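N-acetyltransferase family protein (Bacillus anthracis, PDB 3LNB) catalyses the transfer of an acetyl group from acetyl-coenzyme A to arylamines and inactivates the antibiotic sulfamethoxazole. Local coordinates at residues W132-I142 and Y219-K230; S158-G169 and S174-R182. The protein carries 1 engineered substitution. All blocks are in the same frame, centred on the assembly; numbering follows the deposited sequence.

Overall arrangement
Both contacts draw on one antiparallel sheet of the arylamine N-acetyltransferase fold, and their centres lie about 17 Å apart. Along the chain contact 2 is nested in the loop that contact 1 closes: strand 131-145 comes first, then residues 158-169 and 174-182, and finally strand 216-225 leading into helix 228-240. Strand 116-126 separates the two strands of contact 1, whereas contact 2 brings the outermost strand 165-166 close to strand 177-182, next to the last at the other margin. Phe167 joins the two, the CZ and CE2 end of its ring packing on Ile142, Phe221 and Leu223. Both contribute to one coenzyme A pocket, through Gly137 and His138 in contact 1 and Ser158 and His159 in contact 2.

Contact 1 of 2, residues W132-I142 and Y219-K230; sequences WKPDDGHVIII and YAFTLDPIDEQK. With COA (coenzyme A), chain B.
The probable Cys-His-Asp catalytic triad of this acetyltransferase (Cys99, His138, Asp153) contributes His138 to this contact, and its ring meets Tyr219 in a T-shaped pair. The imidazole turns its edge to the phenol face, with the planes at 74° and CD2 above the centre of the ring. Its CG anti to the backbone N, His138 also lies against the cofactor, C3P of coenzyme A sitting over one face 3.8 Å from ND1. Its NE2 is hydrogen-bonded to Asp153, to which Tyr219 OH makes a weak bond. Strands 138-142 and 219-225 are not neighbours in the antiparallel sheet: strand 116-126 runs between them, and their axes come no closer than 9.1 Å, at 58° to each other, so side chains alone bridge the gap. Ile140 points its CD1 over the face of Phe221, a CH-pi contact 4.0 Å from the centroid, while the same methyl reaches Tyr219 CE2. Ile142 CD1 adds a contact to Phe221 CE2. At the other end Trp132 CH2 packs 3.7 Å from Ala220 CB. Beyond the strand, the side chain of Lys230, in the first turn of helix 228-240, crosses that of Asp136 at roughly a right angle; NZ forms a salt bridge with OD2 (3.0 Å) on its anti side, 30° out of the carboxylate plane.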
loop_
_atom_site.group_PDB
_atom_site.type_symbol
_atom_site.label_atom_id
_atom_site.label_comp_id
_atom_site.label_asym_id
_atom_site.label_seq_id
_atom_site.Cartn_x
_atom_site.Cartn_y
_atom_site.Cartn_z
ATOM N N TRP A 132 -18.115 0.506 6.322
ATOM C CA TRP A 132 -16.986 -0.324 5.954
ATOM C C TRP A 132 -16.947 -0.476 4.439
ATOM O O TRP A 132 -17.987 -0.584 3.789
ATOM C CB TRP A 132 -17.094 -1.712 6.592
ATOM C CG TRP A 132 -17.019 -1.720 8.083
ATOM C CD1 TRP A 132 -18.067 -1.794 8.959
ATOM C CD2 TRP A 132 -15.833 -1.672 8.880
ATOM N NE1 TRP A 132 -17.605 -1.801 10.253
ATOM C CE2 TRP A 132 -16.238 -1.726 10.234
ATOM C CE3 TRP A 132 -14.464 -1.589 8.581
ATOM C CZ2 TRP A 132 -15.323 -1.699 11.292
ATOM C CZ3 TRP A 132 -13.552 -1.562 9.633
ATOM C CH2 TRP A 132 -13.988 -1.618 10.973
ATOM N N LYS A 133 -15.745 -0.442 3.875
ATOM C CA LYS A 133 -15.588 -0.650 2.444
ATOM C C LYS A 133 -15.797 -2.161 2.309
ATOM O O LYS A 133 -15.937 -2.855 3.317
ATOM C CB LYS A 133 -14.178 -0.260 1.988
ATOM C CG LYS A 133 -13.867 1.239 2.027
ATOM C CD LYS A 133 -14.684 2.034 0.998
ATOM C CE LYS A 133 -14.143 3.462 0.855
ATOM N NZ LYS A 133 -15.001 4.320 -0.016
ATOM N N PRO A 134 -15.818 -2.694 1.077
ATOM C CA PRO A 134 -16.022 -4.137 0.902
ATOM C C PRO A 134 -15.133 -5.038 1.761
ATOM O O PRO A 134 -13.956 -4.743 1.978
ATOM C CB PRO A 134 -15.773 -4.340 -0.593
ATOM C CG PRO A 134 -16.254 -3.047 -1.181
ATOM C CD PRO A 134 -15.652 -2.032 -0.230
ATOM N N ASP A 135 -15.715 -6.136 2.236
ATOM C CA ASP A 135 -15.014 -7.122 3.059
ATOM C C ASP A 135 -13.691 -7.552 2.425
ATOM O O ASP A 135 -13.641 -7.908 1.246
ATOM C CB ASP A 135 -15.880 -8.378 3.262
ATOM C CG ASP A 135 -17.017 -8.175 4.261
ATOM O OD1 ASP A 135 -17.108 -7.098 4.884
ATOM O OD2 ASP A 135 -17.827 -9.116 4.424
ATOM N N ASP A 136 -12.627 -7.527 3.222
ATOM C CA ASP A 136 -11.295 -7.929 2.772
ATOM C C ASP A 136 -10.785 -7.202 1.540
ATOM O O ASP A 136 -10.216 -7.828 0.649
ATOM C CB ASP A 136 -11.259 -9.432 2.494
ATOM C CG ASP A 136 -11.727 -10.249 3.671
ATOM O OD1 ASP A 136 -11.582 -9.770 4.809
ATOM O OD2 ASP A 136 -12.225 -11.375 3.455
ATOM N N GLY A 137 -10.990 -5.889 1.489
ATOM C CA GLY A 137 -10.530 -5.107 0.356
ATOM C C GLY A 137 -9.146 -4.513 0.586
ATOM O O GLY A 137 -8.761 -3.531 -0.051
ATOM N N HIS A 138 -8.399 -5.101 1.513
ATOM C CA HIS A 138 -7.048 -4.646 1.812
ATOM C C HIS A 138 -6.230 -5.870 2.178
ATOM O O HIS A 138 -6.767 -6.846 2.698
ATOM C CB HIS A 138 -7.047 -3.642 2.974
ATOM C CG HIS A 138 -5.702 -3.036 3.250
ATOM N ND1 HIS A 138 -4.750 -2.855 2.269
ATOM C CD2 HIS A 138 -5.174 -2.516 4.385
ATOM C CE1 HIS A 138 -3.694 -2.249 2.785
ATOM N NE2 HIS A 138 -3.926 -2.031 4.067
ATOM N N VAL A 139 -4.938 -5.818 1.877
ATOM C CA VAL A 139 -4.021 -6.907 2.170
ATOM C C VAL A 139 -2.799 -6.306 2.846
ATOM O O VAL A 139 -2.214 -5.347 2.339
ATOM C CB VAL A 139 -3.568 -7.634 0.878
ATOM C CG1 VAL A 139 -2.466 -8.631 1.203
ATOM C CG2 VAL A 139 -4.758 -8.338 0.222
ATOM N N ILE A 140 -2.429 -6.859 3.996
ATOM C CA ILE A 140 -1.274 -6.370 4.738
ATOM C C ILE A 140 -0.380 -7.519 5.164
ATOM O O ILE A 140 -0.730 -8.686 4.989
ATOM C CB ILE A 140 -1.694 -5.583 5.992
ATOM C CG1 ILE A 140 -2.460 -6.494 6.949
ATOM C CG2 ILE A 140 -2.551 -4.385 5.591
ATOM C CD1 ILE A 140 -2.901 -5.809 8.225
ATOM N N ILE A 141 0.775 -7.172 5.726
ATOM C CA ILE A 141 1.753 -8.150 6.182
ATOM C C ILE A 141 1.908 -8.141 7.695
ATOM O O ILE A 141 1.938 -7.082 8.318
ATOM C CB ILE A 141 3.153 -7.857 5.576
ATOM C CG1 ILE A 141 3.127 -8.054 4.059
ATOM C CG2 ILE A 141 4.201 -8.753 6.217
ATOM C CD1 ILE A 141 4.354 -7.497 3.360
ATOM N N ILE A 142 2.000 -9.328 8.284
ATOM C CA ILE A 142 2.220 -9.442 9.718
ATOM C C ILE A 142 3.618 -10.045 9.855
ATOM O O ILE A 142 3.906 -11.094 9.285
ATOM C CB ILE A 142 1.181 -10.364 10.396
ATOM C CG1 ILE A 142 -0.228 -9.797 10.198
ATOM C CG2 ILE A 142 1.498 -10.508 11.878
ATOM C CD1 ILE A 142 -0.411 -8.388 10.733
ATOM N N TYR A 219 -8.429 0.549 9.362
ATOM C CA TYR A 219 -8.954 -0.727 8.901
ATOM C C TYR A 219 -8.923 -1.779 9.996
ATOM O O TYR A 219 -8.177 -1.671 10.971
ATOM C CB TYR A 219 -8.193 -1.249 7.674
ATOM C CG TYR A 219 -6.692 -1.350 7.839
ATOM C CD1 TYR A 219 -5.854 -0.359 7.328
ATOM C CD2 TYR A 219 -6.108 -2.435 8.501
ATOM C CE1 TYR A 219 -4.476 -0.441 7.463
ATOM C CE2 TYR A 219 -4.720 -2.529 8.644
ATOM C CZ TYR A 219 -3.913 -1.530 8.121
ATOM O OH TYR A 219 -2.551 -1.606 8.234
ATOM N N ALA A 220 -9.776 -2.780 9.827
ATOM C CA ALA A 220 -9.866 -3.894 10.746
ATOM C C ALA A 220 -9.205 -5.062 10.031
ATOM O O ALA A 220 -9.103 -5.059 8.804
ATOM C CB ALA A 220 -11.321 -4.218 11.036
ATOM N N PHE A 221 -8.753 -6.048 10.796
ATOM C CA PHE A 221 -8.129 -7.237 10.227
ATOM C C PHE A 221 -8.075 -8.371 11.245
ATOM O O PHE A 221 -8.395 -8.181 12.420
ATOM C CB PHE A 221 -6.711 -6.936 9.704
ATOM C CG PHE A 221 -5.723 -6.545 10.770
ATOM C CD1 PHE A 221 -5.686 -5.245 11.271
ATOM C CD2 PHE A 221 -4.822 -7.481 11.272
ATOM C CE1 PHE A 221 -4.766 -4.884 12.258
ATOM C CE2 PHE A 221 -3.897 -7.129 12.262
ATOM C CZ PHE A 221 -3.868 -5.833 12.753
ATOM N N THR A 222 -7.699 -9.554 10.767
ATOM C CA THR A 222 -7.572 -10.741 11.611
ATOM C C THR A 222 -6.181 -11.312 11.354
ATOM O O THR A 222 -5.441 -10.796 10.516
ATOM C CB THR A 222 -8.613 -11.825 11.251
ATOM O OG1 THR A 222 -8.285 -12.399 9.980
ATOM C CG2 THR A 222 -10.010 -11.230 11.184
ATOM N N LEU A 223 -5.823 -12.369 12.070
ATOM C CA LEU A 223 -4.517 -12.979 11.886
ATOM C C LEU A 223 -4.602 -14.283 11.077
ATOM O O LEU A 223 -3.702 -15.123 11.135
ATOM C CB LEU A 223 -3.845 -13.213 13.252
ATOM C CG LEU A 223 -3.714 -11.950 14.125
ATOM C CD1 LEU A 223 -2.966 -12.274 15.402
ATOM C CD2 LEU A 223 -2.983 -10.849 13.362
ATOM N N ASP A 224 -5.687 -14.442 10.321
ATOM C CA ASP A 224 -5.872 -15.619 9.470
ATOM C C ASP A 224 -5.022 -15.454 8.204
ATOM O O ASP A 224 -5.269 -14.556 7.398
ATOM C CB ASP A 224 -7.340 -15.777 9.044
ATOM C CG ASP A 224 -8.291 -15.898 10.222
ATOM O OD1 ASP A 224 -7.968 -16.626 11.185
ATOM O OD2 ASP A 224 -9.375 -15.275 10.174
ATOM N N PRO A 225 -4.019 -16.326 8.008
ATOM C CA PRO A 225 -3.117 -16.302 6.849
ATOM C C PRO A 225 -3.840 -16.496 5.516
ATOM O O PRO A 225 -4.674 -17.389 5.385
ATOM C CB PRO A 225 -2.163 -17.465 7.120
ATOM C CG PRO A 225 -2.180 -17.596 8.607
ATOM C CD PRO A 225 -3.634 -17.394 8.946
ATOM N N ILE A 226 -3.509 -15.668 4.528
ATOM C CA ILE A 226 -4.128 -15.788 3.215
ATOM C C ILE A 226 -3.091 -16.121 2.148
ATOM O O ILE A 226 -1.954 -15.645 2.197
ATOM C CB ILE A 226 -4.877 -14.492 2.821
ATOM C CG1 ILE A 226 -3.904 -13.315 2.749
ATOM C CG2 ILE A 226 -5.983 -14.221 3.829
ATOM C CD1 ILE A 226 -4.568 -11.991 2.393
ATOM N N ASP A 227 -3.494 -16.943 1.184
ATOM C CA ASP A 227 -2.602 -17.359 0.110
ATOM C C ASP A 227 -2.832 -16.564 -1.173
ATOM O O ASP A 227 -3.624 -15.620 -1.191
ATOM C CB ASP A 227 -2.767 -18.861 -0.148
ATOM C CG ASP A 227 -4.154 -19.227 -0.662
ATOM O OD1 ASP A 227 -4.439 -20.436 -0.726
ATOM O OD2 ASP A 227 -4.954 -18.328 -1.005
ATOM N N GLU A 228 -2.134 -16.946 -2.241
ATOM C CA GLU A 228 -2.239 -16.245 -3.519
ATOM C C GLU A 228 -3.645 -16.341 -4.123
ATOM O O GLU A 228 -4.139 -15.385 -4.727
ATOM C CB GLU A 228 -1.190 -16.792 -4.503
ATOM C CG GLU A 228 -0.897 -15.878 -5.687
ATOM C CD GLU A 228 0.585 -15.512 -5.816
ATOM O OE1 GLU A 228 1.403 -16.392 -6.179
ATOM O OE2 GLU A 228 0.936 -14.341 -5.545
ATOM N N GLN A 229 -4.300 -17.483 -3.949
ATOM C CA GLN A 229 -5.643 -17.642 -4.490
ATOM C C GLN A 229 -6.588 -16.623 -3.850
ATOM O O GLN A 229 -7.375 -15.979 -4.542
ATOM C CB GLN A 229 -6.163 -19.061 -4.251
ATOM C CG GLN A 229 -7.158 -19.503 -5.312
ATOM C CD GLN A 229 -7.525 -20.967 -5.208
ATOM O OE1 GLN A 229 -6.692 -21.809 -4.849
ATOM N NE2 GLN A 229 -8.772 -21.287 -5.543
ATOM N N LYS A 230 -6.504 -16.476 -2.531
ATOM C CA LYS A 230 -7.349 -15.518 -1.814
ATOM C C LYS A 230 -7.004 -14.114 -2.291
ATOM O O LYS A 230 -7.887 -13.288 -2.506
ATOM C CB LYS A 230 -7.118 -15.623 -0.302
ATOM C CG LYS A 230 -7.725 -14.483 0.521
ATOM C CD LYS A 230 -9.254 -14.439 0.454
ATOM C CE LYS A 230 -9.799 -13.309 1.325
ATOM N NZ LYS A 230 -11.287 -13.196 1.283
HETATM N N1A COA B . -10.409 4.970 -5.431
HETATM C C2A COA B . -10.454 5.829 -6.434
HETATM N N3A COA B . -10.406 7.135 -6.233
HETATM C C4A COA B . -10.309 7.628 -4.991
HETATM C C5A COA B . -10.264 6.757 -3.912
HETATM C C6A COA B . -10.314 5.391 -4.161
HETATM N N6A COA B . -10.255 4.517 -3.160
HETATM N N7A COA B . -10.155 7.491 -2.809
HETATM C C8A COA B . -10.128 8.771 -3.176
HETATM N N9A COA B . -10.217 8.861 -4.503
HETATM C C1B COA B . -10.110 10.110 -5.292
HETATM C C2B COA B . -11.166 11.153 -4.927
HETATM O O2B COA B . -12.401 10.847 -5.582
HETATM C C3B COA B . -10.534 12.407 -5.529
HETATM O O3B COA B . -10.946 12.579 -6.888
HETATM P P3B COA B . -11.112 14.072 -7.467
HETATM O O7A COA B . -9.979 14.948 -7.099
HETATM O O8A COA B . -11.288 13.925 -9.060
HETATM O O9A COA B . -12.516 14.601 -6.883
HETATM C C4B COA B . -9.032 12.120 -5.459
HETATM O O4B COA B . -8.896 10.788 -4.936
HETATM C C5B COA B . -8.325 13.088 -4.511
HETATM O O5B COA B . -8.841 12.937 -3.188
HETATM P P1A COA B . -8.418 13.988 -2.048
HETATM O O1A COA B . -8.986 13.396 -0.664
HETATM O O2A COA B . -8.936 15.343 -2.335
HETATM O O3A COA B . -6.809 13.961 -1.992
HETATM P P2A COA B . -5.946 12.829 -1.240
HETATM O O4A COA B . -5.713 13.385 0.252
HETATM O O5A COA B . -4.668 12.597 -1.950
HETATM O O6A COA B . -6.853 11.506 -1.097
HETATM C CBP COA B . -6.094 9.197 -1.476
HETATM C CCP COA B . -6.781 10.440 -2.050
HETATM C CDP COA B . -4.609 9.489 -1.251
HETATM C CEP COA B . -6.241 8.043 -2.469
HETATM C CAP COA B . -6.758 8.806 -0.154
HETATM O OAP COA B . -8.155 8.591 -0.369
HETATM C C9P COA B . -6.152 7.523 0.420
HETATM O O9P COA B . -5.025 7.518 0.913
HETATM N N8P COA B . -6.945 6.456 0.344
HETATM C C7P COA B . -6.563 5.132 0.857
HETATM C C6P COA B . -6.990 4.039 -0.127
HETATM C C5P COA B . -6.984 2.661 0.541
HETATM O O5P COA B . -7.861 2.355 1.347
HETATM N N4P COA B . -6.000 1.842 0.179
HETATM C C3P COA B . -5.873 0.493 0.748
HETATM C C2P COA B . -6.843 -0.481 0.077
HETATM S S1P COA B . -6.423 -0.877 -1.660
#

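Contact 2 of 2, residues S158-G169 and S174-R182. With COA (coenzyme A), chain B; FMT (formic acid), chain C.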
loop_
_atom_site.group_PDB
_atom_site.type_symbol
_atom_site.label_atom_id
_atom_site.label_comp_id
_atom_site.label_asym_id
_atom_site.label_seq_id
_atom_site.Cartn_x
_atom_site.Cartn_y
_atom_site.Cartn_z
ATOM N N SER A 158 -2.088 7.045 0.944
ATOM C CA SER A 158 -1.500 8.217 1.580
ATOM C C SER A 158 -1.326 8.026 3.080
ATOM O O SER A 158 -0.620 8.802 3.727
ATOM C CB SER A 158 -2.355 9.466 1.323
ATOM O OG SER A 158 -3.558 9.435 2.068
ATOM N N HIS A 159 -1.959 6.990 3.626
ATOM C CA HIS A 159 -1.888 6.688 5.054
ATOM C C HIS A 159 -0.819 5.630 5.334
ATOM O O HIS A 159 -1.100 4.592 5.928
ATOM C CB HIS A 159 -3.253 6.189 5.539
ATOM C CG HIS A 159 -4.388 7.078 5.143
ATOM N ND1 HIS A 159 -4.497 8.381 5.579
ATOM C CD2 HIS A 159 -5.440 6.869 4.316
ATOM C CE1 HIS A 159 -5.566 8.936 5.038
ATOM N NE2 HIS A 159 -6.156 8.039 4.266
ATOM N N LEU A 160 0.406 5.903 4.901
ATOM C CA LEU A 160 1.514 4.975 5.085
ATOM C C LEU A 160 2.249 5.200 6.408
ATOM O O LEU A 160 2.721 6.301 6.684
ATOM C CB LEU A 160 2.494 5.119 3.920
ATOM C CG LEU A 160 1.935 4.804 2.531
ATOM C CD1 LEU A 160 2.972 5.161 1.473
ATOM C CD2 LEU A 160 1.560 3.325 2.453
ATOM N N PRO A 161 2.342 4.158 7.248
ATOM C CA PRO A 161 3.034 4.294 8.536
ATOM C C PRO A 161 4.536 4.528 8.360
ATOM O O PRO A 161 5.156 5.245 9.147
ATOM C CB PRO A 161 2.732 2.970 9.228
ATOM C CG PRO A 161 1.374 2.621 8.683
ATOM C CD PRO A 161 1.557 2.913 7.212
ATOM N N LEU A 162 5.108 3.908 7.328
ATOM C CA LEU A 162 6.533 4.036 7.023
ATOM C C LEU A 162 7.456 3.447 8.096
ATOM O O LEU A 162 8.653 3.734 8.128
ATOM C CB LEU A 162 6.884 5.504 6.774
ATOM C CG LEU A 162 6.080 6.196 5.669
ATOM C CD1 LEU A 162 6.582 7.625 5.501
ATOM C CD2 LEU A 162 6.205 5.423 4.349
ATOM N N HIS A 163 6.882 2.624 8.970
ATOM C CA HIS A 163 7.610 1.935 10.045
ATOM C C HIS A 163 6.748 0.751 10.473
ATOM O O HIS A 163 5.525 0.791 10.347
ATOM C CB HIS A 163 7.771 2.819 11.295
ATOM C CG HIS A 163 8.451 4.125 11.049
ATOM N ND1 HIS A 163 9.817 4.239 10.893
ATOM C CD2 HIS A 163 7.952 5.378 10.927
ATOM C CE1 HIS A 163 10.128 5.506 10.686
ATOM N NE2 HIS A 163 9.015 6.217 10.702
ATOM N N PRO A 164 7.370 -0.327 10.969
ATOM C CA PRO A 164 6.538 -1.450 11.401
ATOM C C PRO A 164 5.681 -0.916 12.548
ATOM O O PRO A 164 6.163 -0.120 13.351
ATOM C CB PRO A 164 7.565 -2.465 11.895
ATOM C CG PRO A 164 8.740 -2.206 11.019
ATOM C CD PRO A 164 8.796 -0.699 10.956
ATOM N N VAL A 165 4.419 -1.331 12.625
ATOM C CA VAL A 165 3.548 -0.869 13.704
ATOM C C VAL A 165 3.379 -2.030 14.681
ATOM O O VAL A 165 2.769 -3.046 14.356
ATOM C CB VAL A 165 2.179 -0.422 13.159
ATOM C CG1 VAL A 165 1.380 0.277 14.258
ATOM C CG2 VAL A 165 2.380 0.513 11.964
ATOM N N PRO A 166 3.914 -1.884 15.901
ATOM C CA PRO A 166 3.842 -2.925 16.928
ATOM C C PRO A 166 2.474 -3.218 17.504
ATOM O O PRO A 166 1.707 -2.303 17.798
ATOM C CB PRO A 166 4.809 -2.419 17.994
ATOM C CG PRO A 166 4.589 -0.924 17.932
ATOM C CD PRO A 166 4.557 -0.664 16.429
ATOM N N PHE A 167 2.187 -4.508 17.670
ATOM C CA PHE A 167 0.931 -4.962 18.255
ATOM C C PHE A 167 0.869 -4.509 19.717
ATOM O O PHE A 167 -0.207 -4.451 20.310
ATOM C CB PHE A 167 0.839 -6.491 18.212
ATOM C CG PHE A 167 0.322 -7.045 16.914
ATOM C CD1 PHE A 167 0.864 -6.642 15.699
ATOM C CD2 PHE A 167 -0.681 -8.013 16.916
ATOM C CE1 PHE A 167 0.419 -7.199 14.497
ATOM C CE2 PHE A 167 -1.136 -8.579 15.719
ATOM C CZ PHE A 167 -0.583 -8.170 14.509
ATOM N N SER A 168 2.028 -4.206 20.298
ATOM C CA SER A 168 2.071 -3.765 21.684
ATOM C C SER A 168 1.380 -2.411 21.854
ATOM O O SER A 168 1.187 -1.946 22.972
ATOM C CB SER A 168 3.513 -3.714 22.189
ATOM O OG SER A 168 4.357 -3.063 21.264
ATOM N N GLY A 169 1.020 -1.776 20.739
ATOM C CA GLY A 169 0.285 -0.520 20.810
ATOM C C GLY A 169 0.962 0.839 20.812
ATOM O O GLY A 169 0.263 1.853 20.697
ATOM N N SER A 174 4.839 9.409 11.447
ATOM C CA SER A 174 5.599 9.650 10.234
ATOM C C SER A 174 5.052 10.936 9.643
ATOM O O SER A 174 4.201 11.581 10.247
ATOM C CB SER A 174 5.436 8.489 9.242
ATOM O OG SER A 174 4.120 8.417 8.720
ATOM N N GLN A 175 5.533 11.311 8.468
ATOM C CA GLN A 175 5.054 12.528 7.836
ATOM C C GLN A 175 3.586 12.408 7.419
ATOM O O GLN A 175 2.926 13.410 7.177
ATOM C CB GLN A 175 5.910 12.857 6.612
ATOM C CG GLN A 175 5.829 11.826 5.496
ATOM C CD GLN A 175 6.608 12.244 4.261
ATOM O OE1 GLN A 175 7.826 12.407 4.312
ATOM N NE2 GLN A 175 5.904 12.428 3.144
ATOM N N THR A 176 3.061 11.191 7.348
ATOM C CA THR A 176 1.674 11.029 6.926
ATOM C C THR A 176 0.676 11.079 8.080
ATOM O O THR A 176 -0.530 11.204 7.859
ATOM C CB THR A 176 1.463 9.706 6.156
ATOM O OG1 THR A 176 1.530 8.606 7.069
ATOM C CG2 THR A 176 2.535 9.540 5.069
ATOM N N GLY A 177 1.182 10.981 9.305
ATOM C CA GLY A 177 0.312 11.016 10.465
ATOM C C GLY A 177 0.783 10.073 11.556
ATOM O O GLY A 177 1.950 9.687 11.588
ATOM N N GLU A 178 -0.126 9.713 12.458
ATOM C CA GLU A 178 0.198 8.810 13.558
ATOM C C GLU A 178 -0.621 7.533 13.442
ATOM O O GLU A 178 -1.765 7.568 12.989
ATOM C CB GLU A 178 -0.101 9.473 14.898
ATOM C CG GLU A 178 0.555 10.825 15.098
ATOM C CD GLU A 178 0.594 11.219 16.567
ATOM O OE1 GLU A 178 -0.476 11.251 17.209
ATOM O OE2 GLU A 178 1.699 11.488 17.081
ATOM N N TYR A 179 -0.037 6.412 13.862
ATOM C CA TYR A 179 -0.720 5.122 13.787
ATOM C C TYR A 179 -0.466 4.228 14.999
ATOM O O TYR A 179 0.587 4.300 15.627
ATOM C CB TYR A 179 -0.283 4.368 12.527
ATOM C CG TYR A 179 -0.347 5.201 11.270
ATOM C CD1 TYR A 179 0.697 6.060 10.927
ATOM C CD2 TYR A 179 -1.460 5.150 10.441
ATOM C CE1 TYR A 179 0.631 6.855 9.781
ATOM C CE2 TYR A 179 -1.540 5.935 9.296
ATOM C CZ TYR A 179 -0.493 6.787 8.972
ATOM O OH TYR A 179 -0.579 7.579 7.851
ATOM N N ARG A 180 -1.440 3.377 15.304
ATOM C CA ARG A 180 -1.334 2.454 16.419
ATOM C C ARG A 180 -2.204 1.232 16.176
ATOM O O ARG A 180 -3.226 1.305 15.487
ATOM C CB ARG A 180 -1.775 3.126 17.725
ATOM C CG ARG A 180 -3.274 3.392 17.817
ATOM C CD ARG A 180 -3.663 4.081 19.129
ATOM N NE ARG A 180 -5.099 4.345 19.179
ATOM C CZ ARG A 180 -5.714 5.059 20.123
ATOM N NH1 ARG A 180 -5.024 5.597 21.120
ATOM N NH2 ARG A 180 -7.030 5.234 20.067
ATOM N N ILE A 181 -1.781 0.111 16.745
ATOM C CA ILE A 181 -2.510 -1.142 16.635
ATOM C C ILE A 181 -3.217 -1.428 17.955
ATOM O O ILE A 181 -2.663 -1.197 19.037
ATOM C CB ILE A 181 -1.565 -2.329 16.343
ATOM C CG1 ILE A 181 -0.874 -2.143 14.989
ATOM C CG2 ILE A 181 -2.358 -3.633 16.374
ATOM C CD1 ILE A 181 -1.836 -2.003 13.817
ATOM N N ARG A 182 -4.444 -1.927 17.854
ATOM C CA ARG A 182 -5.238 -2.280 19.017
ATOM C C ARG A 182 -5.981 -3.578 18.720
ATOM O O ARG A 182 -6.522 -3.765 17.621
ATOM C CB ARG A 182 -6.247 -1.170 19.342
ATOM C CG ARG A 182 -5.637 0.093 19.941
ATOM C CD ARG A 182 -5.175 -0.148 21.371
ATOM N NE ARG A 182 -4.748 1.081 22.038
ATOM C CZ ARG A 182 -3.599 1.709 21.801
ATOM N NH1 ARG A 182 -2.749 1.231 20.902
ATOM N NH2 ARG A 182 -3.291 2.809 22.479
HETATM N N1A COA B . -10.409 4.970 -5.431
HETATM C C2A COA B . -10.454 5.829 -6.434
HETATM N N3A COA B . -10.406 7.135 -6.233
HETATM C C4A COA B . -10.309 7.628 -4.991
HETATM C C5A COA B . -10.264 6.757 -3.912
HETATM C C6A COA B . -10.314 5.391 -4.161
HETATM N N6A COA B . -10.255 4.517 -3.160
HETATM N N7A COA B . -10.155 7.491 -2.809
HETATM C C8A COA B . -10.128 8.771 -3.176
HETATM N N9A COA B . -10.217 8.861 -4.503
HETATM C C1B COA B . -10.110 10.110 -5.292
HETATM C C2B COA B . -11.166 11.153 -4.927
HETATM O O2B COA B . -12.401 10.847 -5.582
HETATM C C3B COA B . -10.534 12.407 -5.529
HETATM O O3B COA B . -10.946 12.579 -6.888
HETATM P P3B COA B . -11.112 14.072 -7.467
HETATM O O7A COA B . -9.979 14.948 -7.099
HETATM O O8A COA B . -11.288 13.925 -9.060
HETATM O O9A COA B . -12.516 14.601 -6.883
HETATM C C4B COA B . -9.032 12.120 -5.459
HETATM O O4B COA B . -8.896 10.788 -4.936
HETATM C C5B COA B . -8.325 13.088 -4.511
HETATM O O5B COA B . -8.841 12.937 -3.188
HETATM P P1A COA B . -8.418 13.988 -2.048
HETATM O O1A COA B . -8.986 13.396 -0.664
HETATM O O2A COA B . -8.936 15.343 -2.335
HETATM O O3A COA B . -6.809 13.961 -1.992
HETATM P P2A COA B . -5.946 12.829 -1.240
HETATM O O4A COA B . -5.713 13.385 0.252
HETATM O O5A COA B . -4.668 12.597 -1.950
HETATM O O6A COA B . -6.853 11.506 -1.097
HETATM C CBP COA B . -6.094 9.197 -1.476
HETATM C CCP COA B . -6.781 10.440 -2.050
HETATM C CDP COA B . -4.609 9.489 -1.251
HETATM C CEP COA B . -6.241 8.043 -2.469
HETATM C CAP COA B . -6.758 8.806 -0.154
HETATM O OAP COA B . -8.155 8.591 -0.369
HETATM C C9P COA B . -6.152 7.523 0.420
HETATM O O9P COA B . -5.025 7.518 0.913
HETATM N N8P COA B . -6.945 6.456 0.344
HETATM C C7P COA B . -6.563 5.132 0.857
HETATM C C6P COA B . -6.990 4.039 -0.127
HETATM C C5P COA B . -6.984 2.661 0.541
HETATM O O5P COA B . -7.861 2.355 1.347
HETATM N N4P COA B . -6.000 1.842 0.179
HETATM C C3P COA B . -5.873 0.493 0.748
HETATM C C2P COA B . -6.843 -0.481 0.077
HETATM S S1P COA B . -6.423 -0.877 -1.660
HETATM C C FMT C . 8.911 9.100 8.559
HETATM O O1 FMT C . 8.979 8.969 9.767
HETATM O O2 FMT C . 8.208 10.119 8.037
HETATM O O HOH W 1 -2.760 9.853 7.659
HETATM O O HOH W 2 0.827 0.241 17.750
HETATM O O HOH W 3 -2.005 -2.731 21.247
HETATM O O HOH W 4 -0.563 4.125 21.974
#
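One end of this contact lies in the coenzyme A pocket, where Ser158 grips the pantetheine carbonyl O9P through both N and OG, and the loop that follows packs against Thr176 and Tyr179. An ST turn, in which Ser174 OG accepts from Thr176 N, leads into strand 177-182 of the antiparallel sheet. Leu160 O receives a 2.6 Å hydrogen bond from Thr176 OG1, coming from above the carbonyl plane, and a weak one from Ser174 OG. Thr176 OG1 lies between its own backbone N and carbonyl carbon (chi1 72°), which brings the hydroxyl to Leu160 O while CB approaches Ser158 O. Pro161 CG sits over the centre of the Tyr179 ring, 4.1 Å from the centroid, in a CH-pi contact. A water joins Tyr179 OH to His159 ND1 and Thr176 O. Farther along, Val165 CG1 and Ile181 CG1 pack tightly at 3.4 Å, and a second water links Pro166 O to Ile181 N. His163 NE2 and Gln175 N both bind a formate, probably from the crystallisation liquor, while His163 ND1 is hydrogen-bonded to Asp56. At the far end Arg182, bent at chi2 (-72°), folds its guanidinium back: NH1 bonds to Ile181 O and, at 3.1 Å, to a lone pair of Gly169 O, while a water connects NH2 to that same oxygen.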